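Local coordinates for protein putative metal-dependent phosphoesterase (Bifidobacterium adolescentis, PDB 3O0F) that hydrolyses phosphoesters at a site of two iron ions and one zinc ion, binds AMP beside it, and may act as a 5'-3' exonuclease, at residues E28-L33 and V45-H50; D51-W56 and L72-T77; A78-V83 and P183-V188; A201-D206 and V232-N237; R211-D216 and P239-R244. One frame throughout, in Å; residues are numbered along the deposited sequence.

Contact 1. Residues E28-L33 and V45-H50; sequences ETPRTL and VAIADH. With ZN (zinc ion), chain C.
L33 and V45 make the closest approach here: L33 CD1 stands 3.6 Å from V45 CG2, and L33 CG follows at 4.0 Å from V45 CG2. With its CG anti to the backbone N (chi1 165°), L33 leaves the helix in the direction of the strand and forks there. CD1 goes to the valine methyl, while CD2 passes nearer the strand backbone, 4.1 Å from A46 O. V45 meets it with CG2. About one helical turn earlier, P30 CG touches I47 CD1 at 3.9 Å. I47 is extended (chi1 -172°, chi2 163°), which brings its terminal methyl, and not its CG2 branch, to the proline ring. No hydrogen bond crosses between the segments, and the junction is mainly apolar, burying 192 Å², both sides summed. The helix start is fixed within its own segment: T29 is the N-cap, and T32 N donates to T29 OG1 at 3.2 Å. Past the strand, H50 NE2 binds zinc at 2.1 Å; D25 and H263 complete the protein ligands of that ion. The contact ties helix 30-39 to strand 44-47 within a beta-alpha-beta unit that opens with strand 15-19. C19 of that first strand touches both L33 and V45, A46 packs on I17 of the same strand and on L71 of strand 70-80, and W56 and A59 of helix 56-66 cover I47.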
# COMPACT_ATOMS: atom_id res chain seq x y z
N GLU A 28 9.28 3.72 9.71
CA GLU A 28 9.50 2.89 10.85
C GLU A 28 9.73 1.45 10.48
O GLU A 28 9.33 1.03 9.42
CB GLU A 28 8.30 2.97 11.77
CG GLU A 28 7.92 4.36 12.19
CD GLU A 28 9.08 5.17 12.81
OE1 GLU A 28 9.82 4.64 13.69
OE2 GLU A 28 9.24 6.33 12.39
N THR A 29 10.29 0.70 11.41
CA THR A 29 10.53 -0.72 11.20
C THR A 29 9.26 -1.57 11.41
O THR A 29 8.28 -1.13 12.03
CB THR A 29 11.65 -1.25 12.09
OG1 THR A 29 11.27 -1.13 13.47
CG2 THR A 29 12.98 -0.46 11.82
N PRO A 30 9.26 -2.78 10.87
CA PRO A 30 8.19 -3.73 11.20
C PRO A 30 8.01 -3.96 12.70
O PRO A 30 6.89 -4.02 13.18
CB PRO A 30 8.65 -5.02 10.52
CG PRO A 30 9.34 -4.53 9.27
CD PRO A 30 10.11 -3.29 9.77
N ARG A 31 9.11 -4.06 13.44
CA ARG A 31 9.05 -4.19 14.88
C ARG A 31 8.33 -2.99 15.54
O ARG A 31 7.46 -3.19 16.38
CB ARG A 31 10.46 -4.35 15.47
CG ARG A 31 10.48 -4.47 16.99
CD ARG A 31 11.79 -5.12 17.50
NE ARG A 31 11.68 -5.52 18.91
CZ ARG A 31 11.33 -6.73 19.38
NH1 ARG A 31 11.03 -7.74 18.56
NH2 ARG A 31 11.28 -6.94 20.69
N THR A 32 8.66 -1.79 15.13
CA THR A 32 7.99 -0.59 15.68
C THR A 32 6.48 -0.62 15.38
O THR A 32 5.65 -0.35 16.27
CB THR A 32 8.65 0.68 15.20
OG1 THR A 32 9.96 0.71 15.75
CG2 THR A 32 7.85 1.96 15.63
N LEU A 33 6.13 -1.02 14.16
CA LEU A 33 4.74 -1.15 13.80
C LEU A 33 3.98 -2.09 14.73
O LEU A 33 2.92 -1.74 15.23
CB LEU A 33 4.61 -1.60 12.34
CG LEU A 33 3.23 -2.13 11.86
CD1 LEU A 33 2.16 -1.01 11.91
CD2 LEU A 33 3.39 -2.67 10.48
N VAL A 45 -2.51 -6.37 13.20
CA VAL A 45 -2.00 -5.43 12.22
C VAL A 45 -1.63 -6.19 10.97
O VAL A 45 -1.48 -7.39 11.01
CB VAL A 45 -0.79 -4.68 12.91
CG1 VAL A 45 0.48 -5.54 12.95
CG2 VAL A 45 -0.57 -3.30 12.33
N ALA A 46 -1.47 -5.49 9.86
CA ALA A 46 -0.84 -6.03 8.70
C ALA A 46 0.28 -5.15 8.24
O ALA A 46 0.18 -3.90 8.24
CB ALA A 46 -1.86 -6.19 7.54
N ILE A 47 1.31 -5.79 7.74
CA ILE A 47 2.30 -5.09 6.94
C ILE A 47 1.82 -5.12 5.45
O ILE A 47 1.30 -6.12 4.99
CB ILE A 47 3.65 -5.69 7.14
CG1 ILE A 47 4.72 -4.82 6.45
CG2 ILE A 47 3.66 -7.19 6.73
CD1 ILE A 47 6.23 -5.13 6.95
N ALA A 48 1.97 -4.02 4.74
CA ALA A 48 1.44 -3.91 3.36
C ALA A 48 2.33 -3.02 2.52
O ALA A 48 1.84 -2.14 1.81
CB ALA A 48 -0.00 -3.36 3.36
N ASP A 49 3.64 -3.21 2.62
CA ASP A 49 4.53 -2.39 1.81
C ASP A 49 4.32 -2.52 0.29
O ASP A 49 3.83 -3.54 -0.20
CB ASP A 49 5.99 -2.70 2.15
CG ASP A 49 6.39 -2.18 3.52
OD1 ASP A 49 6.24 -0.94 3.72
OD2 ASP A 49 6.82 -2.99 4.37
N HIS A 50 4.71 -1.47 -0.44
CA HIS A 50 4.55 -1.38 -1.90
C HIS A 50 5.42 -2.42 -2.61
O HIS A 50 6.61 -2.47 -2.38
CB HIS A 50 4.98 0.00 -2.38
CG HIS A 50 4.13 1.10 -1.86
ND1 HIS A 50 2.91 1.42 -2.43
CD2 HIS A 50 4.30 1.96 -0.82
CE1 HIS A 50 2.37 2.41 -1.76
NE2 HIS A 50 3.19 2.77 -0.80
ZN ZN C . 2.99 4.24 0.72

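Contact 2. Residues D51-W56 and L72-T77. With FE (Fe (III) ion), chain D; FE (Fe (III) ion), chain E.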
# COMPACT_ATOMS: atom_id res chain seq x y z
N ASP A 51 4.78 -3.27 -3.42
CA ASP A 51 5.46 -4.16 -4.40
C ASP A 51 6.60 -5.05 -3.83
O ASP A 51 7.64 -5.21 -4.45
CB ASP A 51 5.95 -3.30 -5.57
CG ASP A 51 4.85 -2.44 -6.15
OD1 ASP A 51 3.83 -3.04 -6.56
OD2 ASP A 51 4.97 -1.19 -6.18
N THR A 52 6.38 -5.57 -2.62
CA THR A 52 7.41 -6.33 -1.92
C THR A 52 6.85 -7.17 -0.77
O THR A 52 5.79 -6.86 -0.19
CB THR A 52 8.50 -5.38 -1.32
OG1 THR A 52 9.64 -6.14 -0.88
CG2 THR A 52 7.92 -4.52 -0.14
N THR A 53 7.61 -8.22 -0.42
CA THR A 53 7.44 -8.96 0.84
C THR A 53 8.69 -8.86 1.71
O THR A 53 8.88 -9.66 2.63
CB THR A 53 7.19 -10.46 0.55
OG1 THR A 53 8.32 -10.99 -0.17
CG2 THR A 53 5.95 -10.61 -0.29
N ALA A 54 9.54 -7.87 1.45
CA ALA A 54 10.88 -7.85 2.09
C ALA A 54 10.84 -7.71 3.62
O ALA A 54 11.74 -8.20 4.33
CB ALA A 54 11.78 -6.75 1.44
N GLY A 55 9.81 -7.05 4.16
CA GLY A 55 9.63 -6.94 5.60
C GLY A 55 8.84 -8.04 6.29
O GLY A 55 8.59 -7.97 7.48
N TRP A 56 8.42 -9.06 5.55
CA TRP A 56 7.63 -10.15 6.13
C TRP A 56 8.32 -10.92 7.27
O TRP A 56 7.73 -11.10 8.31
CB TRP A 56 7.19 -11.12 5.02
CG TRP A 56 6.04 -10.65 4.21
CD1 TRP A 56 5.64 -9.34 3.99
CD2 TRP A 56 5.14 -11.46 3.46
NE1 TRP A 56 4.51 -9.32 3.24
CE2 TRP A 56 4.20 -10.61 2.87
CE3 TRP A 56 5.03 -12.84 3.25
CZ2 TRP A 56 3.17 -11.09 2.07
CZ3 TRP A 56 3.99 -13.32 2.49
CH2 TRP A 56 3.08 -12.45 1.90
N LEU A 72 0.06 -10.89 6.72
CA LEU A 72 1.14 -10.62 5.80
C LEU A 72 0.57 -10.11 4.48
O LEU A 72 -0.25 -10.77 3.85
CB LEU A 72 2.03 -11.85 5.57
CG LEU A 72 2.87 -12.25 6.82
CD1 LEU A 72 3.57 -13.60 6.69
CD2 LEU A 72 3.86 -11.13 7.23
N GLY A 73 0.99 -8.90 4.08
CA GLY A 73 0.39 -8.27 2.92
C GLY A 73 1.34 -7.43 2.10
O GLY A 73 2.51 -7.24 2.43
N THR A 74 0.83 -6.94 0.98
CA THR A 74 1.63 -6.14 0.04
C THR A 74 0.66 -5.19 -0.65
O THR A 74 -0.46 -5.58 -0.97
CB THR A 74 2.26 -7.02 -1.04
OG1 THR A 74 3.21 -7.90 -0.46
CG2 THR A 74 2.95 -6.14 -2.12
N GLU A 75 1.06 -3.95 -0.90
CA GLU A 75 0.23 -3.05 -1.70
C GLU A 75 0.83 -3.03 -3.11
O GLU A 75 1.97 -2.63 -3.33
CB GLU A 75 0.16 -1.63 -1.10
CG GLU A 75 -0.69 -0.75 -1.95
CD GLU A 75 -1.07 0.58 -1.31
OE1 GLU A 75 -0.49 0.91 -0.31
OE2 GLU A 75 -2.02 1.24 -1.78
N ILE A 76 0.06 -3.50 -4.07
CA ILE A 76 0.56 -3.71 -5.41
C ILE A 76 0.13 -2.53 -6.27
O ILE A 76 -1.08 -2.22 -6.37
CB ILE A 76 0.04 -5.02 -6.03
CG1 ILE A 76 0.35 -6.19 -5.10
CG2 ILE A 76 0.65 -5.24 -7.45
CD1 ILE A 76 -0.22 -7.53 -5.55
N THR A 77 1.11 -1.93 -6.93
CA THR A 77 0.87 -0.83 -7.86
C THR A 77 0.29 -1.39 -9.17
O THR A 77 0.85 -2.31 -9.76
CB THR A 77 2.25 -0.12 -8.18
OG1 THR A 77 2.96 0.12 -6.96
CG2 THR A 77 2.07 1.23 -8.91
FE FE D . -2.22 3.38 -1.90
FE FE E . -0.98 2.40 1.18
O HOH W 1 3.23 -3.84 -9.24
O HOH W 2 4.93 -6.04 2.28
O HOH W 3 -2.47 3.36 0.10
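The strand that carries the iron-bridging glutamate of this PHP-type site is held from L72 to T77 by D51-W56, the loop running into helix 56-66. D51 N donates to E75 O at 2.9 Å. The D51 carboxylate then takes T77 with both oxygens: T77 N reaches OD1 of D51 at 3.0 Å in an almost straight bond (174°), and T77 OG1 uses the syn lone pair of D51 OD2. R110, an AMP-binding residue, forms a salt bridge with D51 OD2 and also bonds T77 OG1. Midway, T74 OG1 donates to T52 O at 2.8 Å from above the carbonyl plane and has Y92 OH as a further partner. The W56 indole is sandwiched, with L72 CB 3.6 Å from the centroid of its six-membered ring and T53 CG2 over the opposite face. In the ring plane, W56 NE1 donates to G73 O at 3.0 Å. A leucine in place of W56 would probably deprive G73 O of its indole donor and open a gap between L72 and T53. The E75 chain leads away from the loop; extended (chi1 180°), it puts OE1 and OE2 on different iron ions, which also share a water. A glutamate bridging two irons beside a zinc marks the trinuclear centre of PHP-domain phosphoesterases, here backed by the loop.

Contact 3. Residues A78-V83 and P183-V188; sequences AVDEDV and PSTHEV
The H186 imidazole and the D80 carboxylate, the flat groups of this contact, meet around T185. Over one face of the H186 ring, offset toward its rim, lies T185 OG1; D80 OD2 approaches obliquely, 4.1 Å from H186 CE1. T185 OG1 donates to D80 OD2 at 2.8 Å from above the carboxylate plane, 52° out of it. D80 reaches across because its CG is anti to the backbone N (chi1 -162°). A water donates to D80 OD1 at 2.7 Å and bonds H186 NE2, while H186 ND1 is bonded to D225. H186 was modelled in two conformers, so the geometry of its ring is less certain than that of D80 and T185. The backbones form a single beta bridge between V79 and S184: V79 N donates to P183 O at 3.0 Å, and T185 N to V79 O at 3.1 Å. Residues 183-188 then enter a helix, S184 OG accepting from E187 N as the N-cap. A78 supplies the apolar contact, its CB 3.9 Å from V188 CG2. The bridge thus fastens the end of strand 70-80, just before the type II' turn D80-V83 that leads into strand 83-90, to the start of helix 185-194. V85 of strand 83-90 and M222 of helix 216-225 both touch D80 and T185, and M102 of helix 97-124 packs on P183 and V188.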
# COMPACT_ATOMS: atom_id res chain seq x y z
N ALA A 78 -0.82 -0.84 -9.63
CA ALA A 78 -1.48 -1.33 -10.79
C ALA A 78 -2.18 -0.20 -11.55
O ALA A 78 -2.23 0.94 -11.08
CB ALA A 78 -2.48 -2.47 -10.41
N VAL A 79 -2.68 -0.51 -12.74
CA VAL A 79 -3.42 0.45 -13.56
C VAL A 79 -4.60 -0.22 -14.24
O VAL A 79 -4.53 -1.38 -14.63
CB VAL A 79 -2.51 1.11 -14.65
CG1 VAL A 79 -1.81 0.05 -15.51
CG2 VAL A 79 -3.34 2.02 -15.54
N ASP A 80 -5.69 0.53 -14.39
CA ASP A 80 -6.88 0.07 -15.11
C ASP A 80 -7.40 1.14 -16.10
O ASP A 80 -7.95 2.17 -15.71
CB ASP A 80 -7.96 -0.32 -14.11
CG ASP A 80 -9.02 -1.19 -14.72
OD1 ASP A 80 -9.39 -0.90 -15.88
OD2 ASP A 80 -9.52 -2.12 -14.04
N GLU A 81 -7.22 0.88 -17.40
CA GLU A 81 -7.43 1.92 -18.42
C GLU A 81 -6.59 3.11 -17.98
O GLU A 81 -5.40 2.92 -17.80
CB GLU A 81 -8.92 2.22 -18.61
CG GLU A 81 -9.70 0.97 -19.15
CD GLU A 81 -11.21 0.96 -18.83
OE1 GLU A 81 -11.77 2.03 -18.45
OE2 GLU A 81 -11.84 -0.13 -18.95
N ASP A 82 -7.14 4.30 -17.76
CA ASP A 82 -6.26 5.43 -17.35
C ASP A 82 -6.20 5.68 -15.83
O ASP A 82 -5.74 6.74 -15.40
CB ASP A 82 -6.66 6.72 -18.10
CG ASP A 82 -8.10 7.15 -17.82
OD1 ASP A 82 -8.99 6.27 -17.67
OD2 ASP A 82 -8.35 8.38 -17.75
N VAL A 83 -6.66 4.73 -15.02
CA VAL A 83 -6.82 4.95 -13.59
C VAL A 83 -5.70 4.22 -12.83
O VAL A 83 -5.54 3.02 -12.98
CB VAL A 83 -8.20 4.44 -13.08
CG1 VAL A 83 -8.40 4.79 -11.62
CG2 VAL A 83 -9.38 4.97 -13.94
N PRO A 183 1.65 -3.12 -13.91
CA PRO A 183 0.80 -4.17 -14.47
C PRO A 183 -0.69 -3.77 -14.42
O PRO A 183 -1.08 -2.86 -13.66
CB PRO A 183 1.07 -5.37 -13.55
CG PRO A 183 1.51 -4.77 -12.24
CD PRO A 183 2.28 -3.52 -12.64
N SER A 184 -1.52 -4.43 -15.21
CA SER A 184 -2.95 -4.18 -15.14
C SER A 184 -3.55 -4.83 -13.89
O SER A 184 -3.00 -5.78 -13.32
CB SER A 184 -3.66 -4.72 -16.36
OG SER A 184 -3.65 -6.14 -16.29
N THR A 185 -4.69 -4.29 -13.47
CA THR A 185 -5.46 -4.88 -12.37
C THR A 185 -5.87 -6.33 -12.69
O THR A 185 -5.84 -7.15 -11.80
CB THR A 185 -6.72 -4.07 -12.06
OG1 THR A 185 -7.48 -3.88 -13.25
CG2 THR A 185 -6.33 -2.70 -11.45
N HIS A 186 -6.17 -6.64 -13.95
CA HIS A 186 -6.53 -8.02 -14.31
C HIS A 186 -5.35 -8.98 -14.11
O HIS A 186 -5.54 -10.12 -13.67
CB HIS A 186 -7.03 -8.10 -15.75
CG HIS A 186 -7.99 -7.00 -16.11
ND1 HIS A 186 -9.15 -6.78 -15.40
CD2 HIS A 186 -7.95 -6.07 -17.09
CE1 HIS A 186 -9.79 -5.74 -15.93
NE2 HIS A 186 -9.08 -5.29 -16.95
N GLU A 187 -4.15 -8.52 -14.44
CA GLU A 187 -2.96 -9.32 -14.23
C GLU A 187 -2.66 -9.46 -12.76
O GLU A 187 -2.36 -10.56 -12.31
CB GLU A 187 -1.71 -8.75 -14.91
CG GLU A 187 -0.56 -9.73 -14.66
CD GLU A 187 0.79 -9.36 -15.21
OE1 GLU A 187 0.99 -8.21 -15.66
OE2 GLU A 187 1.66 -10.28 -15.18
N VAL A 188 -2.73 -8.37 -12.02
CA VAL A 188 -2.49 -8.42 -10.55
C VAL A 188 -3.47 -9.36 -9.85
O VAL A 188 -3.06 -10.23 -9.05
CB VAL A 188 -2.52 -7.01 -9.94
CG1 VAL A 188 -2.61 -7.06 -8.38
CG2 VAL A 188 -1.25 -6.22 -10.42
O HOH W 4 -9.57 -2.80 -17.72

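Contact 4. Residues A201-D206 and V232-N237. With FE (Fe (III) ion), chain D.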
# COMPACT_ATOMS: atom_id res chain seq x y z
N ALA A 201 -9.31 -4.00 -3.39
CA ALA A 201 -9.04 -2.71 -4.03
C ALA A 201 -8.87 -1.64 -2.91
O ALA A 201 -9.75 -1.46 -2.07
CB ALA A 201 -10.20 -2.33 -5.02
N ALA A 202 -7.70 -0.99 -2.88
CA ALA A 202 -7.34 0.02 -1.86
C ALA A 202 -7.93 1.42 -2.21
O ALA A 202 -7.99 1.78 -3.38
CB ALA A 202 -5.81 0.14 -1.73
N HIS A 203 -8.40 2.13 -1.18
CA HIS A 203 -8.97 3.50 -1.23
C HIS A 203 -9.60 3.85 -2.61
O HIS A 203 -9.18 4.79 -3.29
CB HIS A 203 -7.88 4.53 -0.82
CG HIS A 203 -6.55 4.29 -1.48
ND1 HIS A 203 -6.34 4.47 -2.84
CD2 HIS A 203 -5.36 3.88 -0.98
CE1 HIS A 203 -5.08 4.18 -3.14
NE2 HIS A 203 -4.47 3.80 -2.03
N ALA A 204 -10.61 3.08 -3.02
CA ALA A 204 -11.03 3.14 -4.42
C ALA A 204 -11.89 4.36 -4.71
O ALA A 204 -12.19 4.64 -5.89
CB ALA A 204 -11.75 1.85 -4.85
N GLY A 205 -12.32 5.06 -3.64
CA GLY A 205 -13.08 6.30 -3.78
C GLY A 205 -12.28 7.57 -3.63
O GLY A 205 -12.87 8.66 -3.46
N ASP A 206 -10.95 7.48 -3.70
CA ASP A 206 -10.06 8.60 -3.37
C ASP A 206 -9.71 9.44 -4.63
O ASP A 206 -9.03 8.95 -5.52
CB ASP A 206 -8.81 8.05 -2.65
CG ASP A 206 -7.87 9.14 -2.18
OD1 ASP A 206 -8.12 10.34 -2.39
OD2 ASP A 206 -6.84 8.76 -1.57
N VAL A 232 -13.02 0.29 2.43
CA VAL A 232 -14.00 1.32 2.57
C VAL A 232 -13.60 2.32 3.63
O VAL A 232 -13.73 3.56 3.43
CB VAL A 232 -15.42 0.74 2.89
CG1 VAL A 232 -16.41 1.89 3.16
CG2 VAL A 232 -15.90 -0.15 1.72
N TRP A 233 -13.13 1.80 4.76
CA TRP A 233 -12.84 2.67 5.90
C TRP A 233 -11.42 3.19 5.75
O TRP A 233 -10.45 2.55 6.17
CB TRP A 233 -13.04 1.94 7.21
CG TRP A 233 -14.26 1.04 7.24
CD1 TRP A 233 -14.28 -0.29 7.46
CD2 TRP A 233 -15.62 1.45 7.06
NE1 TRP A 233 -15.59 -0.75 7.45
CE2 TRP A 233 -16.42 0.30 7.20
CE3 TRP A 233 -16.24 2.69 6.83
CZ2 TRP A 233 -17.83 0.34 7.08
CZ3 TRP A 233 -17.63 2.74 6.71
CH2 TRP A 233 -18.41 1.57 6.85
N HIS A 234 -11.31 4.36 5.11
CA HIS A 234 -10.02 4.95 4.75
C HIS A 234 -10.24 6.44 4.64
O HIS A 234 -11.24 6.89 4.10
CB HIS A 234 -9.52 4.37 3.43
CG HIS A 234 -8.13 4.82 3.03
ND1 HIS A 234 -7.88 6.05 2.47
CD2 HIS A 234 -6.94 4.17 3.06
CE1 HIS A 234 -6.59 6.16 2.21
NE2 HIS A 234 -6.00 5.03 2.54
N ARG A 235 -9.29 7.22 5.14
CA ARG A 235 -9.45 8.68 5.16
C ARG A 235 -9.60 9.31 3.77
O ARG A 235 -10.20 10.37 3.66
CB ARG A 235 -8.29 9.35 5.92
CG ARG A 235 -6.92 9.31 5.20
CD ARG A 235 -6.03 10.44 5.69
NE ARG A 235 -5.86 10.42 7.15
CZ ARG A 235 -5.45 11.46 7.89
NH1 ARG A 235 -5.15 12.63 7.35
NH2 ARG A 235 -5.34 11.31 9.18
N GLY A 236 -9.10 8.65 2.73
CA GLY A 236 -9.28 9.09 1.33
C GLY A 236 -10.65 8.84 0.66
O GLY A 236 -10.92 9.37 -0.44
N ASN A 237 -11.50 8.03 1.29
CA ASN A 237 -12.86 7.80 0.78
C ASN A 237 -13.90 8.74 1.44
O ASN A 237 -14.30 8.51 2.59
CB ASN A 237 -13.30 6.33 1.01
CG ASN A 237 -12.53 5.30 0.17
OD1 ASN A 237 -12.04 5.57 -0.95
ND2 ASN A 237 -12.46 4.06 0.71
FE FE D . -2.22 3.38 -1.90
O HOH W 3 -2.47 3.36 0.10
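H203 can be followed outward from its CB, which sits over the centre of the H234 ring, 3.6 Å from the centroid and 10° off the normal, a CH-pi contact. From there CG passes 4.1 Å from H234 NE2, and CD2 lies 3.8 Å from that same nitrogen. The two side chains run side by side, pointing the same way, but their ring planes are turned by 57°, neither stacked nor edge-to-face. At the tip H203 NE2 binds an iron at 2.3 Å, an ion it shares with E75 and H86. H234 is fixed through both ring nitrogens: H234 ND1 accepts from G236 N at 2.9 Å, and NE2 is bonded to D261, a ligand of the other iron. H234 is therefore a second-shell residue touching ligands of both ions. N237, its CG anti to the carbonyl carbon (chi1 -68°), brings its amide to the other turn. Its OD1 accepts a bent bond from G205 N at 2.8 Å, whereas its ND2 donates almost straight to V232 O at 3.0 Å. With N237 shortened to an alanine, G205 N would probably lose this acceptor and V232 O its amide donor, and the side-chain tie between the turns would be gone. The turns follow the neighbouring parallel strands 198-201 and 229-233. R242 of helix 239-252 bonds H234 O and N237 O, and A202 packs on H86 and L88 of strand 83-90.

Contact 5. Residues R211-D216 and P239-R244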
# COMPACT_ATOMS: atom_id res chain seq x y z
N ARG A 211 -7.64 11.73 -11.78
CA ARG A 211 -8.68 12.55 -12.46
C ARG A 211 -10.10 11.90 -12.41
O ARG A 211 -11.11 12.60 -12.34
CB ARG A 211 -8.29 12.87 -13.92
N ARG A 212 -10.19 10.58 -12.50
CA ARG A 212 -11.47 9.91 -12.31
C ARG A 212 -11.27 8.61 -11.53
O ARG A 212 -10.24 7.96 -11.66
CB ARG A 212 -12.20 9.66 -13.64
CG ARG A 212 -11.67 8.49 -14.47
CD ARG A 212 -12.55 8.23 -15.68
NE ARG A 212 -12.07 7.07 -16.44
CZ ARG A 212 -12.25 5.79 -16.09
NH1 ARG A 212 -12.88 5.45 -14.95
NH2 ARG A 212 -11.76 4.82 -16.87
N LEU A 213 -12.25 8.28 -10.69
CA LEU A 213 -12.30 7.01 -9.97
C LEU A 213 -12.63 5.84 -10.91
O LEU A 213 -13.14 6.00 -12.03
CB LEU A 213 -13.36 7.08 -8.88
CG LEU A 213 -13.28 8.24 -7.89
CD1 LEU A 213 -14.49 8.20 -6.96
CD2 LEU A 213 -11.95 8.17 -7.09
N LEU A 214 -12.29 4.65 -10.46
CA LEU A 214 -12.82 3.44 -11.07
C LEU A 214 -14.32 3.52 -11.15
O LEU A 214 -15.00 3.93 -10.18
CB LEU A 214 -12.45 2.19 -10.24
CG LEU A 214 -10.98 1.79 -10.27
CD1 LEU A 214 -10.75 0.68 -9.23
CD2 LEU A 214 -10.55 1.35 -11.68
N SER A 215 -14.85 3.11 -12.30
CA SER A 215 -16.27 3.03 -12.47
C SER A 215 -16.82 1.70 -11.94
O SER A 215 -16.07 0.75 -11.71
CB SER A 215 -16.59 3.16 -13.92
OG SER A 215 -16.16 2.01 -14.59
N ASP A 216 -18.13 1.62 -11.80
CA ASP A 216 -18.80 0.37 -11.44
C ASP A 216 -18.47 -0.77 -12.40
O ASP A 216 -18.32 -1.91 -11.97
CB ASP A 216 -20.33 0.52 -11.42
CG ASP A 216 -20.84 1.49 -10.32
OD1 ASP A 216 -20.01 2.06 -9.58
OD2 ASP A 216 -22.07 1.67 -10.18
N PRO A 239 -17.79 10.30 2.21
CA PRO A 239 -19.03 9.66 2.60
C PRO A 239 -19.87 9.04 1.48
O PRO A 239 -20.34 7.90 1.63
CB PRO A 239 -19.83 10.78 3.29
CG PRO A 239 -18.81 11.79 3.74
CD PRO A 239 -17.56 11.58 2.93
N GLU A 240 -20.05 9.77 0.38
CA GLU A 240 -20.82 9.26 -0.75
C GLU A 240 -20.19 8.01 -1.37
O GLU A 240 -20.89 7.13 -1.84
CB GLU A 240 -20.97 10.35 -1.82
CG GLU A 240 -19.62 10.87 -2.34
CD GLU A 240 -19.18 12.18 -1.71
OE1 GLU A 240 -19.51 12.44 -0.52
OE2 GLU A 240 -18.49 12.95 -2.44
N GLN A 241 -18.86 7.98 -1.37
CA GLN A 241 -18.10 6.92 -1.99
C GLN A 241 -18.10 5.70 -1.07
O GLN A 241 -18.13 4.60 -1.53
CB GLN A 241 -16.65 7.35 -2.28
CG GLN A 241 -16.47 8.28 -3.49
CD GLN A 241 -17.03 7.67 -4.79
OE1 GLN A 241 -16.91 6.46 -4.99
NE2 GLN A 241 -17.62 8.50 -5.66
N ARG A 242 -18.01 5.92 0.24
CA ARG A 242 -18.20 4.82 1.20
C ARG A 242 -19.54 4.18 0.97
O ARG A 242 -19.61 2.96 0.85
CB ARG A 242 -18.00 5.30 2.64
CG ARG A 242 -16.61 5.86 2.90
CD ARG A 242 -16.45 6.21 4.40
NE ARG A 242 -15.12 6.75 4.70
CZ ARG A 242 -14.60 6.82 5.92
NH1 ARG A 242 -15.29 6.40 6.97
NH2 ARG A 242 -13.38 7.29 6.09
N GLU A 243 -20.61 4.96 0.83
CA GLU A 243 -21.95 4.33 0.58
C GLU A 243 -22.00 3.58 -0.75
O GLU A 243 -22.54 2.49 -0.84
CB GLU A 243 -23.08 5.35 0.60
CG GLU A 243 -23.48 5.80 2.03
CD GLU A 243 -24.23 7.14 2.03
OE1 GLU A 243 -24.74 7.54 0.95
OE2 GLU A 243 -24.29 7.81 3.10
N ARG A 244 -21.41 4.16 -1.77
CA ARG A 244 -21.35 3.51 -3.08
C ARG A 244 -20.58 2.16 -2.99
O ARG A 244 -21.02 1.12 -3.47
CB ARG A 244 -20.73 4.49 -4.09
CG ARG A 244 -20.17 3.84 -5.34
CD ARG A 244 -19.82 4.85 -6.42
NE ARG A 244 -19.22 4.09 -7.51
CZ ARG A 244 -17.92 3.94 -7.73
NH1 ARG A 244 -17.02 4.60 -7.00
NH2 ARG A 244 -17.50 3.14 -8.71
O HOH W 5 -14.33 3.72 -7.35
O HOH W 6 -22.19 3.41 -8.13
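R244 grips D216 side-on, its NE (3.0 Å) and NH2 (2.9 Å) both donating to the single oxygen OD1 of D216. This salt bridge is nearly flat, the guanidinium and carboxylate planes being 4° apart. An extended chain with CG anti to the backbone N (chi1 160°) carries the guanidinium from the helix to the opposing loop. R244 NH2 makes a second bond, to L214 O at 3.0 Å, but that oxygen lies 30° out of the guanidinium plane. On another edge R244 NH1 donates to Q241 OE1 at 2.7 Å, within the plane and on a lone pair of the amide oxygen. One water links L214 O with R244 NH1; another donates to D216 OD2 and accepts a weak bond from R244 NE. All three guanidinium nitrogens are thereby used, which should hold its rotation firmly. Q241 bends at its second torsion, bringing its amide beside both R244 and L213. The apolar part is small: L213 CD1 comes from the opposite direction to 3.4 Å from Q241 CD. This surface contact joins the start of helix 239-252 to the loop leading into helix 216-225, where S215 is the N-cap and D216 lies in the first turn. L219 of helix 216-225 touches both R244 and L214, and L214 runs inward to V83 and V85 of strand 83-90.

In the fold
Contacts 1 and 2 are buried, contacts 3 and 4 partly so, and contact 5 lies at the surface, its centre about 19 Å from the centre of the chain. Contacts 2 and 3 both use strand 70-80, I76 meeting V188 where they join; D49 O probably bonds E75 N between contacts 1 and 2. Contacts 2 and 4 converge on one iron ion through E75 and H203 and share its water. The chemistry changes accordingly: methyl packing in contact 1, hydrogen bonds beside metal ligands in contacts 2 and 4, a backbone bridge in contact 3, and a solvated salt bridge in contact 5. R242 of contact 5 bonds H234 O and N237 O of contact 4.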